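Local coordinates for reticulocyte-binding protein 2a (Plasmodium vivax, PDB 4Z8N) that probably binds the surface of red blood cells through this erythrocyte-binding domain, helping the malaria parasite to invade, at residues R6-S11 with Q106-Y111. Sequence-based numbering, arbitrary orientation.
Sequences RYLDFS and QQLDAY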
loop_
_atom_site.group_PDB
_atom_site.type_symbol
_atom_site.label_atom_id
_atom_site.label_comp_id
_atom_site.label_asym_id
_atom_site.label_seq_id
_atom_site.Cartn_x
_atom_site.Cartn_y
_atom_site.Cartn_z
ATOM N N ARG A 6 4.018 -3.172 -8.171
ATOM C CA ARG A 6 3.864 -1.722 -8.178
ATOM C C ARG A 6 2.562 -1.279 -7.517
ATOM O O ARG A 6 2.433 -0.125 -7.107
ATOM C CB ARG A 6 3.924 -1.182 -9.608
ATOM C CG ARG A 6 5.328 -1.112 -10.185
ATOM C CD ARG A 6 5.347 -0.381 -11.519
ATOM N NE ARG A 6 4.581 -1.079 -12.546
ATOM C CZ ARG A 6 4.443 -0.646 -13.795
ATOM N NH1 ARG A 6 5.022 0.486 -14.174
ATOM N NH2 ARG A 6 3.729 -1.344 -14.668
ATOM N N TYR A 7 1.601 -2.195 -7.411
ATOM C CA TYR A 7 0.277 -1.835 -6.906
ATOM C C TYR A 7 -0.351 -2.886 -5.996
ATOM O O TYR A 7 -1.270 -2.579 -5.237
ATOM C CB TYR A 7 -0.675 -1.552 -8.077
ATOM C CG TYR A 7 -0.858 -2.706 -9.046
ATOM C CD1 TYR A 7 -1.806 -3.697 -8.814
ATOM C CD2 TYR A 7 -0.088 -2.795 -10.199
ATOM C CE1 TYR A 7 -1.977 -4.749 -9.707
ATOM C CE2 TYR A 7 -0.249 -3.839 -11.093
ATOM C CZ TYR A 7 -1.193 -4.813 -10.844
ATOM O OH TYR A 7 -1.348 -5.849 -11.739
ATOM N N LEU A 8 0.129 -4.122 -6.067
ATOM C CA LEU A 8 -0.566 -5.211 -5.389
ATOM C C LEU A 8 -0.291 -5.249 -3.889
ATOM O O LEU A 8 0.731 -5.760 -3.438
ATOM C CB LEU A 8 -0.202 -6.559 -6.013
ATOM C CG LEU A 8 -1.018 -7.735 -5.463
ATOM C CD1 LEU A 8 -2.514 -7.469 -5.589
ATOM C CD2 LEU A 8 -0.645 -9.033 -6.158
ATOM N N ASP A 9 -1.226 -4.697 -3.129
ATOM C CA ASP A 9 -1.232 -4.811 -1.679
ATOM C C ASP A 9 -2.557 -5.439 -1.271
ATOM O O ASP A 9 -3.485 -5.491 -2.074
ATOM C CB ASP A 9 -1.046 -3.446 -1.014
ATOM C CG ASP A 9 0.310 -2.835 -1.305
ATOM O OD1 ASP A 9 1.292 -3.597 -1.437
ATOM O OD2 ASP A 9 0.398 -1.594 -1.401
ATOM N N PHE A 10 -2.652 -5.913 -0.034
ATOM C CA PHE A 10 -3.877 -6.566 0.417
ATOM C C PHE A 10 -4.460 -5.903 1.659
ATOM O O PHE A 10 -3.831 -5.873 2.717
ATOM C CB PHE A 10 -3.614 -8.048 0.685
ATOM C CG PHE A 10 -3.054 -8.779 -0.499
ATOM C CD1 PHE A 10 -3.868 -9.115 -1.571
ATOM C CD2 PHE A 10 -1.711 -9.117 -0.549
ATOM C CE1 PHE A 10 -3.355 -9.778 -2.666
ATOM C CE2 PHE A 10 -1.191 -9.780 -1.643
ATOM C CZ PHE A 10 -2.013 -10.115 -2.702
ATOM N N SER A 11 -5.666 -5.366 1.515
ATOM C CA SER A 11 -6.389 -4.792 2.644
ATOM C C SER A 11 -7.377 -5.816 3.192
ATOM O O SER A 11 -7.568 -6.877 2.594
ATOM C CB SER A 11 -7.115 -3.513 2.230
ATOM O OG SER A 11 -7.363 -2.688 3.354
ATOM N N GLN A 106 -7.467 -18.248 -9.207
ATOM C CA GLN A 106 -6.861 -19.192 -8.275
ATOM C C GLN A 106 -5.457 -18.739 -7.892
ATOM O O GLN A 106 -5.078 -18.770 -6.722
ATOM C CB GLN A 106 -6.819 -20.594 -8.885
ATOM C CG GLN A 106 -8.189 -21.146 -9.252
ATOM C CD GLN A 106 -8.111 -22.355 -10.167
ATOM O OE1 GLN A 106 -7.148 -22.522 -10.917
ATOM N NE2 GLN A 106 -9.128 -23.209 -10.106
ATOM N N GLN A 107 -4.696 -18.301 -8.890
ATOM C CA GLN A 107 -3.318 -17.881 -8.679
ATOM C C GLN A 107 -3.217 -16.586 -7.877
ATOM O O GLN A 107 -2.291 -16.417 -7.084
ATOM C CB GLN A 107 -2.603 -17.723 -10.022
ATOM C CG GLN A 107 -2.265 -19.046 -10.692
ATOM C CD GLN A 107 -1.667 -18.855 -12.067
ATOM O OE1 GLN A 107 -1.896 -17.833 -12.717
ATOM N NE2 GLN A 107 -0.892 -19.832 -12.518
ATOM N N LEU A 108 -4.160 -15.672 -8.085
ATOM C CA LEU A 108 -4.203 -14.448 -7.292
ATOM C C LEU A 108 -4.530 -14.788 -5.842
ATOM O O LEU A 108 -3.935 -14.244 -4.913
ATOM C CB LEU A 108 -5.230 -13.460 -7.854
ATOM C CG LEU A 108 -5.477 -12.183 -7.039
ATOM C CD1 LEU A 108 -4.196 -11.378 -6.860
ATOM C CD2 LEU A 108 -6.570 -11.325 -7.674
ATOM N N ASP A 109 -5.476 -15.703 -5.656
ATOM C CA ASP A 109 -5.874 -16.124 -4.320
ATOM C C ASP A 109 -4.745 -16.870 -3.613
ATOM O O ASP A 109 -4.550 -16.717 -2.408
ATOM C CB ASP A 109 -7.125 -17.001 -4.384
ATOM C CG ASP A 109 -7.643 -17.376 -3.011
ATOM O OD1 ASP A 109 -7.717 -16.484 -2.140
ATOM O OD2 ASP A 109 -7.970 -18.562 -2.802
ATOM N N ALA A 110 -4.003 -17.677 -4.365
ATOM C CA ALA A 110 -2.908 -18.455 -3.794
ATOM C C ALA A 110 -1.740 -17.560 -3.386
ATOM O O ALA A 110 -1.114 -17.784 -2.350
ATOM C CB ALA A 110 -2.441 -19.523 -4.779
ATOM N N TYR A 111 -1.452 -16.549 -4.201
ATOM C CA TYR A 111 -0.378 -15.609 -3.896
ATOM C C TYR A 111 -0.724 -14.774 -2.669
ATOM O O TYR A 111 0.119 -14.558 -1.802
ATOM C CB TYR A 111 -0.090 -14.698 -5.096
ATOM C CG TYR A 111 1.035 -13.712 -4.862
ATOM C CD1 TYR A 111 2.331 -14.154 -4.630
ATOM C CD2 TYR A 111 0.805 -12.343 -4.880
ATOM C CE1 TYR A 111 3.365 -13.264 -4.415
ATOM C CE2 TYR A 111 1.838 -11.438 -4.666
ATOM C CZ TYR A 111 3.115 -11.908 -4.435
ATOM O OH TYR A 111 4.151 -11.025 -4.223
#
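Leu8 and Tyr111 make the closest approach in a wholly apolar meeting between an N-terminal segment and a helix almost a hundred residues away, a worked example of how a few side chains seat a loop and the short, weakly bonded strand it leads into against a helix. Followed outward, Leu8 points its CB toward helix 94-115, still too distant to touch it. CG lies anti to the backbone N (chi1 -173°), extending the branch to the helix. Methyl CD1 lies 3.8 Å from CE1 of Phe10, its companion in 6-11, and the other, CD2, makes the closest contacts with the helix. It rests at the edge of the Tyr111 ring, near the ring plane and 3.8 Å from both CD2 and CE2, while Leu108 CD1 borders it at 4.3 Å. Leu8 and Tyr111 pass one another on roughly opposed headings. Phe10 adds its CZ, 4.2 Å from Tyr111 CD2, which lies at the edge of the phenylalanine ring; the two aromatics meet obliquely rather than stacking. No hydrogen bond crosses this contact. Tyr111 also packs on Lys73 and Lys74 of helix 71-85 and on Cys70, whose disulfide to Cys114 ties the start of that helix to the end of helix 94-115. Phe10 pairs through its backbone with Ile18 in the small antiparallel sheet, and Asp9 forms a salt bridge with Arg269, so strand 9-11 links helix 94-115 to helix 246-297.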